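Local coordinates for protein DyP (Bjerkandera adusta, PDB 3VXJ) that probably uses hydrogen peroxide to oxidise dyes and phenolic compounds such as 2,6-dimethoxyphenol at a heme b centre, at residues Ile15-Lys20 against Thr50-Leu55; Val67-Ser72 against Gly119-Gly124; Asp83-Ala88 against Pro209-Asp214; Pro176-Trp181 against His326-Ser331; Asp202-Thr207 against Gln360-Asn365. One frame throughout, in Å; residues are numbered along the deposited sequence.

Contact 1: residues Ile15-Lys20 against Thr50-Leu55; sequences ILVGMK and TSAAIL
Val17 and Leu55 meet where the chain leaves helix 13-16 and passes the first turn of helix 52-55, a junction of two helix ends in the N-terminal alpha+beta barrel domain of this DyP-type peroxidase. Apolar contacts carry it. The isopropyl group of Val17 is shared between two partners, CG1 resting on Leu55 CB at 3.8 Å and CG2 on Ala52 CB, also at 3.8 Å. This division follows from the first torsion of Val17 (chi1 -179°), which swings CG1 to the far side from the backbone N and leaves CG2 next to that nitrogen. Leu16 brings CD2 to the same Ala52 methyl at 4.0 Å, so one small side chain receives two larger ones.

The polar bonds lie around this apolar patch and hold its two backbones in shape. Ser51 is the N-cap of helix 52-55: its OG accepts from Ile54 N at 3.2 Å, fixing the turn from which Ala52 and Leu55 project. Just before it, Thr50 binds Val67 N through OG1 and Asn68 ND2 through its carbonyl, tying the helix start to strand 65-71. On the other segment, Gly18 leaves helical geometry with a positive phi (90°), and Met19 N is held by Asp14 OD1. The Leu55 side chain runs antiparallel alongside that of Val17, and its CD1 lies 3.5 Å from Gly18 O.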
# COMPACT_ATOMS: atom_id res chain seq x y z
N ILE A 15 1.75 10.38 5.26
CA ILE A 15 3.04 9.95 4.72
C ILE A 15 3.90 9.25 5.78
O ILE A 15 4.46 8.18 5.53
CB ILE A 15 3.84 11.14 4.17
CG1 ILE A 15 3.07 11.83 3.04
CG2 ILE A 15 5.20 10.67 3.67
CD1 ILE A 15 3.65 13.20 2.69
N LEU A 16 3.99 9.87 6.96
CA LEU A 16 4.98 9.47 7.97
C LEU A 16 4.37 8.62 9.08
O LEU A 16 5.01 7.70 9.58
CB LEU A 16 5.65 10.72 8.56
CG LEU A 16 6.73 10.61 9.64
CD1 LEU A 16 7.91 9.80 9.13
CD2 LEU A 16 7.18 11.99 10.11
N VAL A 17 3.14 8.94 9.46
CA VAL A 17 2.50 8.32 10.62
C VAL A 17 1.39 7.37 10.18
O VAL A 17 1.24 6.28 10.73
CB VAL A 17 1.97 9.41 11.59
CG1 VAL A 17 1.33 8.77 12.82
CG2 VAL A 17 3.09 10.35 12.01
N GLY A 18 0.62 7.80 9.18
CA GLY A 18 -0.53 7.03 8.71
C GLY A 18 -1.78 7.43 9.47
O GLY A 18 -1.75 7.52 10.70
N MET A 19 -2.87 7.66 8.75
CA MET A 19 -4.12 8.10 9.38
C MET A 19 -4.70 7.07 10.35
O MET A 19 -5.23 7.44 11.40
CB MET A 19 -5.15 8.49 8.33
CG MET A 19 -4.81 9.77 7.58
SD MET A 19 -6.12 10.24 6.45
CE MET A 19 -5.46 11.77 5.81
N LYS A 20 -4.59 5.79 10.00
CA LYS A 20 -5.10 4.68 10.84
C LYS A 20 -6.56 4.89 11.28
O LYS A 20 -6.96 4.49 12.37
CB LYS A 20 -4.21 4.45 12.07
CG LYS A 20 -2.77 4.10 11.75
CD LYS A 20 -2.02 3.68 13.01
CE LYS A 20 -0.52 3.64 12.79
NZ LYS A 20 -0.14 2.71 11.68
N THR A 50 -3.93 17.88 7.76
CA THR A 50 -3.45 17.28 9.00
C THR A 50 -1.98 16.86 8.92
O THR A 50 -1.60 16.04 8.08
CB THR A 50 -4.32 16.06 9.35
OG1 THR A 50 -5.70 16.42 9.20
CG2 THR A 50 -4.06 15.62 10.78
N SER A 51 -1.18 17.42 9.82
CA SER A 51 0.25 17.13 9.90
C SER A 51 0.57 15.85 10.67
O SER A 51 -0.26 15.34 11.43
CB SER A 51 0.99 18.29 10.56
OG SER A 51 0.68 18.36 11.94
N ALA A 52 1.79 15.36 10.49
CA ALA A 52 2.32 14.27 11.30
C ALA A 52 2.26 14.61 12.80
O ALA A 52 1.94 13.74 13.62
CB ALA A 52 3.75 13.96 10.87
N ALA A 53 2.53 15.87 13.15
CA ALA A 53 2.43 16.33 14.54
C ALA A 53 1.04 16.12 15.15
O ALA A 53 0.92 15.68 16.30
CB ALA A 53 2.83 17.80 14.66
N ILE A 54 -0.01 16.41 14.38
CA ILE A 54 -1.39 16.21 14.86
C ILE A 54 -1.69 14.73 15.06
O ILE A 54 -2.32 14.34 16.05
CB ILE A 54 -2.45 16.89 13.94
CG1 ILE A 54 -2.30 18.43 13.97
CG2 ILE A 54 -3.88 16.47 14.32
CD1 ILE A 54 -2.60 19.10 15.31
N LEU A 55 -1.22 13.89 14.14
CA LEU A 55 -1.44 12.45 14.21
C LEU A 55 -0.77 11.77 15.41
O LEU A 55 -1.19 10.69 15.82
CB LEU A 55 -1.01 11.75 12.92
CG LEU A 55 -1.81 12.07 11.66
CD1 LEU A 55 -1.54 11.03 10.57
CD2 LEU A 55 -3.28 12.15 11.94

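Contact 2: residues Val67-Ser72 against Gly119-Gly124; sequences VNLGFS and GVFLIG
Leu69 and Phe121 make the tightest side-chain contact between two antiparallel strands of the N-terminal ferredoxin-like sheet. Leu69 turns its CG away from its backbone N (chi1 174°), and CD1 stands 3.8 Å from the centroid of the Phe121 ring, a CH-pi contact only 8° off the ring normal. Val67 CG1 meets the edge of the same ring, 4.2 Å from Phe121 CD1. Four backbone bonds run along the pairing: Asn68 and Leu122 bond reciprocally, as do Gly70 and Val120, Leu122 N lying 2.8 Å from Asn68 O. Packing between side chains thins out where Phe71 faces Gly119: the backbones close in, with Phe71 CA 4.0 Å from Gly119 CA, but glycine has no side chain to meet the phenyl ring. The opposite sheet face is sparser, Asn68 CB touching Leu122 CD1 at 4.0 Å, although it is equally buried. Helices 34-48 and 128-142 cover the Leu69 and Phe121 face, Leu41 on Leu69 and Ile138 on Phe121, while strand 23-31 flanks strand 119-125.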
# COMPACT_ATOMS: atom_id res chain seq x y z
N VAL A 67 -7.31 15.27 6.90
CA VAL A 67 -7.29 15.47 5.44
C VAL A 67 -5.87 15.68 4.94
O VAL A 67 -5.10 16.45 5.50
CB VAL A 67 -8.19 16.65 4.98
CG1 VAL A 67 -8.31 16.65 3.44
CG2 VAL A 67 -9.58 16.56 5.62
N ASN A 68 -5.52 14.93 3.89
CA ASN A 68 -4.29 15.14 3.14
C ASN A 68 -4.63 15.37 1.67
O ASN A 68 -5.76 15.10 1.23
CB ASN A 68 -3.34 13.95 3.30
CG ASN A 68 -2.55 13.95 4.62
OD1 ASN A 68 -1.70 13.08 4.82
ND2 ASN A 68 -2.83 14.90 5.54
N LEU A 69 -3.67 15.88 0.91
CA LEU A 69 -3.92 16.33 -0.45
C LEU A 69 -2.71 16.11 -1.34
O LEU A 69 -1.60 16.56 -1.03
CB LEU A 69 -4.32 17.82 -0.45
CG LEU A 69 -4.50 18.56 -1.78
CD1 LEU A 69 -5.62 17.97 -2.63
CD2 LEU A 69 -4.78 20.02 -1.50
N GLY A 70 -2.93 15.40 -2.44
CA GLY A 70 -1.89 15.17 -3.44
C GLY A 70 -2.31 15.62 -4.82
O GLY A 70 -3.51 15.73 -5.13
N PHE A 71 -1.32 15.88 -5.67
CA PHE A 71 -1.53 16.33 -7.04
C PHE A 71 -0.86 15.42 -8.04
O PHE A 71 0.24 14.93 -7.81
CB PHE A 71 -0.97 17.75 -7.23
CG PHE A 71 -1.71 18.78 -6.43
CD1 PHE A 71 -2.86 19.37 -6.94
CD2 PHE A 71 -1.27 19.13 -5.16
CE1 PHE A 71 -3.57 20.30 -6.19
CE2 PHE A 71 -1.97 20.07 -4.40
CZ PHE A 71 -3.11 20.66 -4.92
N SER A 72 -1.52 15.20 -9.17
CA SER A 72 -0.92 14.52 -10.29
C SER A 72 -0.09 15.53 -11.07
O SER A 72 -0.15 16.72 -10.82
CB SER A 72 -2.01 13.96 -11.19
OG SER A 72 -2.63 15.03 -11.89
N GLY A 119 -5.80 15.62 -8.90
CA GLY A 119 -5.39 15.44 -7.52
C GLY A 119 -6.35 14.59 -6.74
O GLY A 119 -7.37 14.12 -7.27
N VAL A 120 -6.02 14.40 -5.47
CA VAL A 120 -6.84 13.61 -4.56
C VAL A 120 -6.82 14.21 -3.16
O VAL A 120 -5.74 14.54 -2.63
CB VAL A 120 -6.41 12.11 -4.57
CG1 VAL A 120 -4.94 11.93 -4.12
CG2 VAL A 120 -7.36 11.27 -3.73
N PHE A 121 -8.01 14.38 -2.58
CA PHE A 121 -8.14 14.65 -1.15
C PHE A 121 -8.31 13.30 -0.46
O PHE A 121 -9.18 12.52 -0.86
CB PHE A 121 -9.38 15.48 -0.83
CG PHE A 121 -9.33 16.90 -1.33
CD1 PHE A 121 -8.90 17.93 -0.50
CD2 PHE A 121 -9.79 17.22 -2.60
CE1 PHE A 121 -8.89 19.25 -0.95
CE2 PHE A 121 -9.78 18.53 -3.06
CZ PHE A 121 -9.34 19.56 -2.23
N LEU A 122 -7.49 13.02 0.54
CA LEU A 122 -7.64 11.82 1.36
C LEU A 122 -8.26 12.26 2.67
O LEU A 122 -7.67 13.07 3.38
CB LEU A 122 -6.28 11.18 1.69
CG LEU A 122 -5.28 10.73 0.64
CD1 LEU A 122 -4.52 11.92 0.04
CD2 LEU A 122 -4.31 9.78 1.31
N ILE A 123 -9.41 11.69 2.99
CA ILE A 123 -10.13 12.06 4.20
C ILE A 123 -10.23 10.82 5.08
O ILE A 123 -10.83 9.82 4.66
CB ILE A 123 -11.57 12.57 3.91
CG1 ILE A 123 -11.56 13.70 2.88
CG2 ILE A 123 -12.26 13.01 5.21
CD1 ILE A 123 -12.92 13.98 2.25
N GLY A 124 -9.65 10.87 6.27
CA GLY A 124 -9.71 9.74 7.21
C GLY A 124 -10.59 10.12 8.37
O GLY A 124 -10.43 11.18 8.96

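Contact 3: residues Asp83-Ala88 against Pro209-Asp214; sequences DDLGDA and PSWALD
Asp83 and Trp211 share the one hydrogen bond between these two loops. Trp211 NE1 donates to Asp83 OD2 over 2.9 Å at 162°, the oxygen lying nearly in the indole plane and accepting through its anti lone pair, the one directed away from the other carboxylate oxygen. Beside this polar link, Leu85 CD2 fits into a corner of three residues: it lies 3.6 Å from Trp211 CH2, which it approaches obliquely, equally close to Ala212 CB, and 4.0 Å from Pro209 CD. The proline ring lies against the Asp83-Leu85 backbone, with CD 3.3 Å from Asp84 O and CG 3.9 Å from Asp83 CB.

The next layer sets these groups in place. Trp211 CG sits between the backbone N and carbonyl carbon (chi1 60°), folding the indole back so that Pro209 CB lies over one of its faces near the rim. Trp211 lies in a short 3-10 segment, 210-212, closed by Ala212 N on Pro209 O. The contact joins a loop of the N-terminal alpha+beta barrel domain to one of the C-terminal DyP domain. In the first loop, Asp84 OD1 accepts from Gly86 N at 2.9 Å, forming an Asx turn; the donor comes from above the carboxylate plane. Further out, Arg208 binds Leu85 O, and Phe429 of strand 420-430 packs on Leu85, Trp211 and Ala212, with Thr439 and Ile440 of helix 433-440 also against the indole.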
# COMPACT_ATOMS: atom_id res chain seq x y z
N ASP A 83 7.72 23.25 -12.58
CA ASP A 83 9.05 22.75 -12.23
C ASP A 83 9.06 21.22 -12.21
O ASP A 83 8.18 20.59 -11.61
CB ASP A 83 9.49 23.27 -10.86
CG ASP A 83 9.62 24.78 -10.80
OD1 ASP A 83 9.97 25.42 -11.82
OD2 ASP A 83 9.38 25.33 -9.71
N ASP A 84 10.05 20.64 -12.87
CA ASP A 84 10.26 19.19 -12.89
C ASP A 84 10.58 18.71 -11.47
O ASP A 84 11.51 19.21 -10.83
CB ASP A 84 11.40 18.89 -13.88
CG ASP A 84 11.73 17.41 -14.04
OD1 ASP A 84 11.10 16.53 -13.42
OD2 ASP A 84 12.65 17.12 -14.84
N LEU A 85 9.78 17.76 -10.98
CA LEU A 85 9.98 17.17 -9.65
C LEU A 85 11.06 16.10 -9.57
O LEU A 85 11.41 15.67 -8.47
CB LEU A 85 8.66 16.63 -9.10
CG LEU A 85 7.68 17.65 -8.53
CD1 LEU A 85 6.32 17.01 -8.30
CD2 LEU A 85 8.21 18.20 -7.21
N GLY A 86 11.58 15.67 -10.72
CA GLY A 86 12.73 14.77 -10.76
C GLY A 86 12.42 13.28 -10.77
O GLY A 86 13.35 12.46 -10.77
N ASP A 87 11.14 12.92 -10.79
CA ASP A 87 10.75 11.51 -10.83
C ASP A 87 10.49 11.06 -12.27
O ASP A 87 9.85 11.77 -13.03
CB ASP A 87 9.53 11.26 -9.95
CG ASP A 87 9.19 9.79 -9.85
OD1 ASP A 87 9.77 9.10 -8.98
OD2 ASP A 87 8.37 9.32 -10.66
N ALA A 88 10.97 9.87 -12.62
CA ALA A 88 10.85 9.36 -13.98
C ALA A 88 9.43 8.96 -14.39
O ALA A 88 9.07 9.02 -15.57
CB ALA A 88 11.80 8.19 -14.20
N PRO A 209 13.03 20.33 -6.91
CA PRO A 209 12.92 21.75 -6.58
C PRO A 209 12.94 21.93 -5.06
O PRO A 209 12.49 21.04 -4.32
CB PRO A 209 11.55 22.16 -7.13
CG PRO A 209 11.14 21.05 -8.06
CD PRO A 209 11.83 19.82 -7.59
N SER A 210 13.49 23.04 -4.58
CA SER A 210 13.52 23.31 -3.14
C SER A 210 12.13 23.23 -2.51
O SER A 210 12.00 22.76 -1.38
CB SER A 210 14.19 24.66 -2.86
OG SER A 210 13.37 25.74 -3.27
N TRP A 211 11.10 23.66 -3.24
CA TRP A 211 9.75 23.65 -2.68
C TRP A 211 9.19 22.24 -2.45
O TRP A 211 8.21 22.07 -1.73
CB TRP A 211 8.78 24.49 -3.52
CG TRP A 211 8.59 24.08 -4.95
CD1 TRP A 211 9.15 24.68 -6.05
CD2 TRP A 211 7.73 23.05 -5.46
NE1 TRP A 211 8.72 24.07 -7.20
CE2 TRP A 211 7.84 23.07 -6.87
CE3 TRP A 211 6.88 22.11 -4.85
CZ2 TRP A 211 7.14 22.17 -7.68
CZ3 TRP A 211 6.18 21.23 -5.67
CH2 TRP A 211 6.32 21.26 -7.07
N ALA A 212 9.84 21.24 -3.06
CA ALA A 212 9.42 19.84 -2.90
C ALA A 212 9.93 19.19 -1.61
O ALA A 212 9.58 18.04 -1.32
CB ALA A 212 9.84 19.02 -4.12
N LEU A 213 10.73 19.91 -0.83
CA LEU A 213 11.22 19.39 0.45
C LEU A 213 10.05 18.91 1.32
O LEU A 213 9.05 19.62 1.48
CB LEU A 213 12.04 20.44 1.19
CG LEU A 213 12.65 20.02 2.54
CD1 LEU A 213 13.71 18.95 2.36
CD2 LEU A 213 13.23 21.23 3.25
N ASP A 214 10.20 17.71 1.86
CA ASP A 214 9.26 17.13 2.84
C ASP A 214 7.91 16.75 2.24
O ASP A 214 6.93 16.57 2.98
CB ASP A 214 9.11 18.02 4.08
CG ASP A 214 10.33 17.99 4.96
OD1 ASP A 214 11.02 16.95 5.00
OD2 ASP A 214 10.59 19.01 5.63

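Contact 4: residues Pro176-Trp181 against His326-Ser331; sequences PSVTGW and HAMRSS. With HEM (protoporphyrin IX containing Fe), chain B; 3DM (2,6-dimethoxyphenol), chain D.
A bend at the second torsion of Met328 (chi2 -70°) lays its thioether across Pro176, while its neighbour Arg329 bends at the third (chi3 -62°) and reaches the heme. Both leave the edge strand 328-334 of the C-terminal ferredoxin-like sheet, one serving packing and the other the heme pocket. Met328 SD lies 3.7 Å from Pro176 CG, and the methyl CE comes within 3.2 Å of Pro176 O. Pro176 also meets the two residues before Met328: its CD is 3.2 Å from Ala327 O and its CB 3.9 Å from His326 CB. The imidazole leads away from this packing to the bound 2,6-dimethoxyphenol, whose methoxy O2 lies close to the ring edge, 3.0 Å from His326 NE2; Asn313 hydrogen-bonds to this ligand.

The guanidinium of Arg329 turns one face to a pyrrole of the heme, C3D lying over its centre. In its own plane, NH2 donates to propionate oxygen O2A at 2.7 Å (159°), and NH1 adds a weak bond to the same oxygen. Asp171 forms a salt bridge with NH1, and Ser174 O takes NH2, holding the group's rotation. NH1 also donates over 2.9 Å to a water that binds the heme iron at 2.0 Å.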
# COMPACT_ATOMS: atom_id res chain seq x y z
N PRO A 176 8.88 0.96 7.33
CA PRO A 176 10.19 1.50 7.68
C PRO A 176 10.06 2.58 8.74
O PRO A 176 8.99 3.19 8.89
CB PRO A 176 10.68 2.10 6.35
CG PRO A 176 9.42 2.43 5.62
CD PRO A 176 8.42 1.39 6.00
N SER A 177 11.13 2.82 9.47
CA SER A 177 11.20 3.94 10.40
C SER A 177 12.24 4.91 9.86
O SER A 177 13.35 4.50 9.53
CB SER A 177 11.61 3.45 11.79
OG SER A 177 11.59 4.49 12.74
N VAL A 178 11.87 6.18 9.75
CA VAL A 178 12.85 7.18 9.30
C VAL A 178 13.56 7.84 10.48
O VAL A 178 12.96 8.05 11.54
CB VAL A 178 12.24 8.26 8.36
CG1 VAL A 178 11.66 7.62 7.10
CG2 VAL A 178 11.20 9.10 9.08
N THR A 179 14.83 8.16 10.29
CA THR A 179 15.57 8.96 11.25
C THR A 179 15.16 10.42 11.11
O THR A 179 14.57 10.81 10.10
CB THR A 179 17.11 8.83 11.07
OG1 THR A 179 17.49 9.33 9.79
CG2 THR A 179 17.54 7.38 11.18
N GLY A 180 15.46 11.23 12.13
CA GLY A 180 15.14 12.66 12.11
C GLY A 180 13.98 13.06 13.00
O GLY A 180 13.63 14.24 13.06
N TRP A 181 13.39 12.08 13.69
CA TRP A 181 12.36 12.35 14.70
C TRP A 181 12.36 11.25 15.76
O TRP A 181 12.94 10.18 15.54
CB TRP A 181 10.97 12.54 14.07
CG TRP A 181 10.31 11.29 13.51
CD1 TRP A 181 10.83 10.41 12.60
CD2 TRP A 181 8.99 10.82 13.80
NE1 TRP A 181 9.93 9.41 12.32
CE2 TRP A 181 8.79 9.64 13.05
CE3 TRP A 181 7.96 11.27 14.64
CZ2 TRP A 181 7.59 8.90 13.10
CZ3 TRP A 181 6.77 10.54 14.69
CH2 TRP A 181 6.60 9.37 13.93
N HIS A 326 12.67 0.55 0.55
CA HIS A 326 11.62 0.61 1.56
C HIS A 326 10.61 1.70 1.23
O HIS A 326 10.94 2.70 0.61
CB HIS A 326 12.22 0.82 2.95
CG HIS A 326 13.07 -0.33 3.40
ND1 HIS A 326 12.54 -1.54 3.80
CD2 HIS A 326 14.42 -0.46 3.49
CE1 HIS A 326 13.52 -2.36 4.13
NE2 HIS A 326 14.67 -1.74 3.94
N ALA A 327 9.36 1.48 1.65
CA ALA A 327 8.30 2.46 1.41
C ALA A 327 7.25 2.33 2.51
O ALA A 327 7.13 1.26 3.12
CB ALA A 327 7.68 2.24 0.03
N MET A 328 6.49 3.40 2.72
CA MET A 328 5.38 3.41 3.70
C MET A 328 4.09 3.02 3.01
O MET A 328 3.84 3.43 1.88
CB MET A 328 5.19 4.82 4.26
CG MET A 328 6.35 5.38 5.06
SD MET A 328 6.57 4.56 6.65
CE MET A 328 7.63 5.76 7.45
N ARG A 329 3.24 2.26 3.70
CA ARG A 329 1.91 1.96 3.18
C ARG A 329 0.81 2.45 4.10
O ARG A 329 0.93 2.38 5.34
CB ARG A 329 1.75 0.46 2.94
CG ARG A 329 2.65 -0.10 1.87
CD ARG A 329 2.69 -1.64 1.91
NE ARG A 329 3.24 -2.08 3.19
CZ ARG A 329 2.61 -2.85 4.07
NH1 ARG A 329 1.42 -3.34 3.80
NH2 ARG A 329 3.19 -3.16 5.23
N SER A 330 -0.26 2.95 3.49
CA SER A 330 -1.44 3.39 4.24
C SER A 330 -2.73 2.97 3.54
O SER A 330 -3.60 3.79 3.24
CB SER A 330 -1.41 4.90 4.44
OG SER A 330 -2.29 5.28 5.49
N SER A 331 -2.82 1.68 3.26
CA SER A 331 -3.94 1.13 2.51
C SER A 331 -5.15 0.91 3.40
O SER A 331 -5.03 0.76 4.62
CB SER A 331 -3.53 -0.19 1.89
OG SER A 331 -2.36 -0.02 1.10
CHA HEM B . 2.84 -6.48 3.38
CHB HEM B . -1.56 -7.57 1.70
CHC HEM B . -0.59 -5.31 -2.46
CHD HEM B . 3.80 -4.17 -0.80
C1A HEM B . 1.58 -7.00 3.27
C2A HEM B . 0.93 -7.82 4.27
C3A HEM B . -0.29 -8.13 3.79
C4A HEM B . -0.45 -7.49 2.50
CMA HEM B . -1.38 -8.98 4.48
CAA HEM B . 1.58 -8.29 5.59
CBA HEM B . 1.41 -7.34 6.77
CGA HEM B . 2.26 -6.09 6.68
O1A HEM B . 3.50 -6.15 6.81
O2A HEM B . 1.66 -4.99 6.50
C1B HEM B . -1.69 -7.05 0.43
C2B HEM B . -2.87 -7.15 -0.41
C3B HEM B . -2.60 -6.51 -1.57
C4B HEM B . -1.25 -5.99 -1.47
CMB HEM B . -4.16 -7.89 -0.00
CAB HEM B . -3.52 -6.31 -2.79
CBB HEM B . -4.85 -6.35 -2.69
C1C HEM B . 0.70 -4.85 -2.39
C2C HEM B . 1.43 -4.19 -3.45
C3C HEM B . 2.65 -3.88 -3.00
C4C HEM B . 2.72 -4.34 -1.63
CMC HEM B . 0.84 -3.89 -4.85
CAC HEM B . 3.82 -3.16 -3.73
CBC HEM B . 4.07 -3.36 -5.03
C1D HEM B . 3.91 -4.63 0.49
C2D HEM B . 5.02 -4.33 1.36
C3D HEM B . 4.73 -5.05 2.63
C4D HEM B . 3.47 -5.71 2.43
CMD HEM B . 6.28 -3.48 1.08
CAD HEM B . 5.65 -5.05 3.86
CBD HEM B . 6.74 -6.10 3.62
CGD HEM B . 7.73 -6.15 4.75
O1D HEM B . 7.97 -7.28 5.26
O2D HEM B . 8.27 -5.10 5.14
NA HEM B . 0.72 -6.84 2.21
NB HEM B . -0.70 -6.36 -0.26
NC HEM B . 1.54 -4.96 -1.30
ND HEM B . 2.98 -5.42 1.17
FE HEM B . 1.16 -5.95 0.42
O1 3DM D . 13.90 -4.81 6.23
C1 3DM D . 15.13 -5.44 6.23
C2 3DM D . 16.01 -5.33 5.15
O2 3DM D . 15.62 -4.59 4.06
C7 3DM D . 16.33 -4.78 2.83
C3 3DM D . 17.25 -5.97 5.21
C4 3DM D . 17.60 -6.74 6.32
C5 3DM D . 16.73 -6.84 7.40
C6 3DM D . 15.49 -6.19 7.35
O3 3DM D . 14.59 -6.26 8.38
C8 3DM D . 14.81 -7.28 9.39
O HOH W 1 0.43 -4.30 1.27

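Contact 5: residues Asp202-Thr207 against Gln360-Asn365; sequences DGDTGT and QSIIGN
Ile362 runs roughly perpendicular to Thr205 where two irregular loops of the C-terminal DyP domain come together, one of them shaped by an Asx turn. The contact is small and lies at the surface. Van der Waals contact supplies what there is of it: the extended Ile362 chain (chi2 163°) sets its delta methyl, CD1, 3.5 Å from Thr205 OG1 and 3.8 Å from Asp204 OD1. The Ile362 CG1 methylene also lies 3.8 Å from that carboxylate oxygen, so an aliphatic chain runs obliquely past it.

The hydrogen bonds are internal to each loop or lead to its surroundings. The first torsion of Asp204 (chi1 -175°) points CG away from the backbone N, and OD1 accepts from Gly206 N at 2.9 Å and 166°, forming the Asx turn, with the donor above the carboxylate plane. Its second oxygen is taken by Gly200 N and by a salt bridge to Arg208 NE, so both carboxylate oxygens have partners. Ser361 stands nearby, but its OG bonds to Gly195 O instead, and at 3.8 Å from Asp204 OD1 it is merely adjacent. On the other loop, Asn365 N reaches back to Ile362 O at 3.0 Å, closing a turn just ahead of helix 367-375. Where the Asx turn ends, Gly206 N lies 4.3 Å from Ile362 CD1.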
# COMPACT_ATOMS: atom_id res chain seq x y z
N ASP A 202 17.87 13.66 3.34
CA ASP A 202 19.04 12.78 3.18
C ASP A 202 18.61 11.37 2.79
O ASP A 202 17.73 10.79 3.43
CB ASP A 202 19.88 12.75 4.46
CG ASP A 202 21.22 12.06 4.28
OD1 ASP A 202 21.90 12.28 3.25
OD2 ASP A 202 21.61 11.30 5.19
N GLY A 203 19.23 10.83 1.75
CA GLY A 203 18.86 9.51 1.23
C GLY A 203 18.12 9.59 -0.09
O GLY A 203 18.12 8.63 -0.86
N ASP A 204 17.48 10.73 -0.36
CA ASP A 204 16.86 10.95 -1.66
C ASP A 204 17.96 11.31 -2.66
O ASP A 204 18.85 12.11 -2.35
CB ASP A 204 15.84 12.08 -1.55
CG ASP A 204 15.06 12.31 -2.83
OD1 ASP A 204 15.15 11.51 -3.78
OD2 ASP A 204 14.35 13.33 -2.88
N THR A 205 17.92 10.70 -3.84
CA THR A 205 18.89 11.03 -4.89
C THR A 205 18.27 11.74 -6.09
O THR A 205 18.97 12.07 -7.04
CB THR A 205 19.62 9.78 -5.40
OG1 THR A 205 18.65 8.84 -5.88
CG2 THR A 205 20.45 9.16 -4.28
N GLY A 206 16.96 11.97 -6.05
CA GLY A 206 16.27 12.63 -7.16
C GLY A 206 16.50 14.13 -7.15
O GLY A 206 16.73 14.73 -6.10
N THR A 207 16.42 14.75 -8.33
CA THR A 207 16.67 16.18 -8.46
C THR A 207 15.39 16.95 -8.15
O THR A 207 14.47 16.97 -8.99
CB THR A 207 17.18 16.49 -9.87
OG1 THR A 207 18.38 15.74 -10.10
CG2 THR A 207 17.48 17.97 -10.03
N GLN A 360 6.85 6.97 -1.14
CA GLN A 360 8.31 6.88 -1.29
C GLN A 360 8.78 8.14 -1.99
O GLN A 360 7.99 8.80 -2.67
CB GLN A 360 8.70 5.65 -2.12
CG GLN A 360 8.04 5.60 -3.50
CD GLN A 360 6.67 4.92 -3.47
OE1 GLN A 360 6.57 3.74 -3.19
NE2 GLN A 360 5.62 5.68 -3.79
N SER A 361 10.05 8.48 -1.84
CA SER A 361 10.61 9.62 -2.56
C SER A 361 10.82 9.32 -4.05
O SER A 361 10.75 10.25 -4.86
CB SER A 361 11.93 10.05 -1.93
OG SER A 361 12.86 8.99 -2.04
N ILE A 362 11.08 8.06 -4.39
CA ILE A 362 11.39 7.68 -5.77
C ILE A 362 10.46 6.54 -6.11
O ILE A 362 10.60 5.44 -5.59
CB ILE A 362 12.87 7.26 -5.95
CG1 ILE A 362 13.80 8.44 -5.63
CG2 ILE A 362 13.14 6.76 -7.38
CD1 ILE A 362 15.26 8.04 -5.36
N ILE A 363 9.46 6.83 -6.95
CA ILE A 363 8.45 5.83 -7.31
C ILE A 363 9.13 4.55 -7.81
O ILE A 363 8.75 3.44 -7.42
CB ILE A 363 7.44 6.39 -8.33
CG1 ILE A 363 6.60 7.49 -7.68
CG2 ILE A 363 6.53 5.27 -8.87
CD1 ILE A 363 5.68 8.23 -8.65
N GLY A 364 10.14 4.72 -8.65
CA GLY A 364 10.85 3.60 -9.25
C GLY A 364 11.61 2.71 -8.29
O GLY A 364 11.96 1.59 -8.63
N ASN A 365 11.85 3.20 -7.08
CA ASN A 365 12.57 2.45 -6.05
C ASN A 365 11.66 1.81 -5.01
O ASN A 365 12.10 0.94 -4.27
CB ASN A 365 13.58 3.35 -5.34
CG ASN A 365 14.78 3.66 -6.18
OD1 ASN A 365 14.98 3.08 -7.26
ND2 ASN A 365 15.61 4.56 -5.69

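Overall arrangement
Burial alone does not set the chemistry of these contacts. Contacts 2 and 4 are buried, but contact 2 depends on regular strand pairing, whereas contact 4 combines packing with heme and bound-phenol contacts. Contacts 1 and 3 are partly buried, and contact 5 lies at the surface, where turns and loops replace regular pairing. Contacts 1 and 2 belong to the N-terminal domain and touch, Met19 CE lying 3.5 Å from Leu122 O. Contact 1 also reaches contact 4 through Leu16 and Val178, linking the N- and C-terminal domains. Contact 3 spans both domains and meets contact 5, Asp87 OD1 lying 3.1 Å from Ile363 N, while Gln360 of contact 5 packs on Ala327 of contact 4.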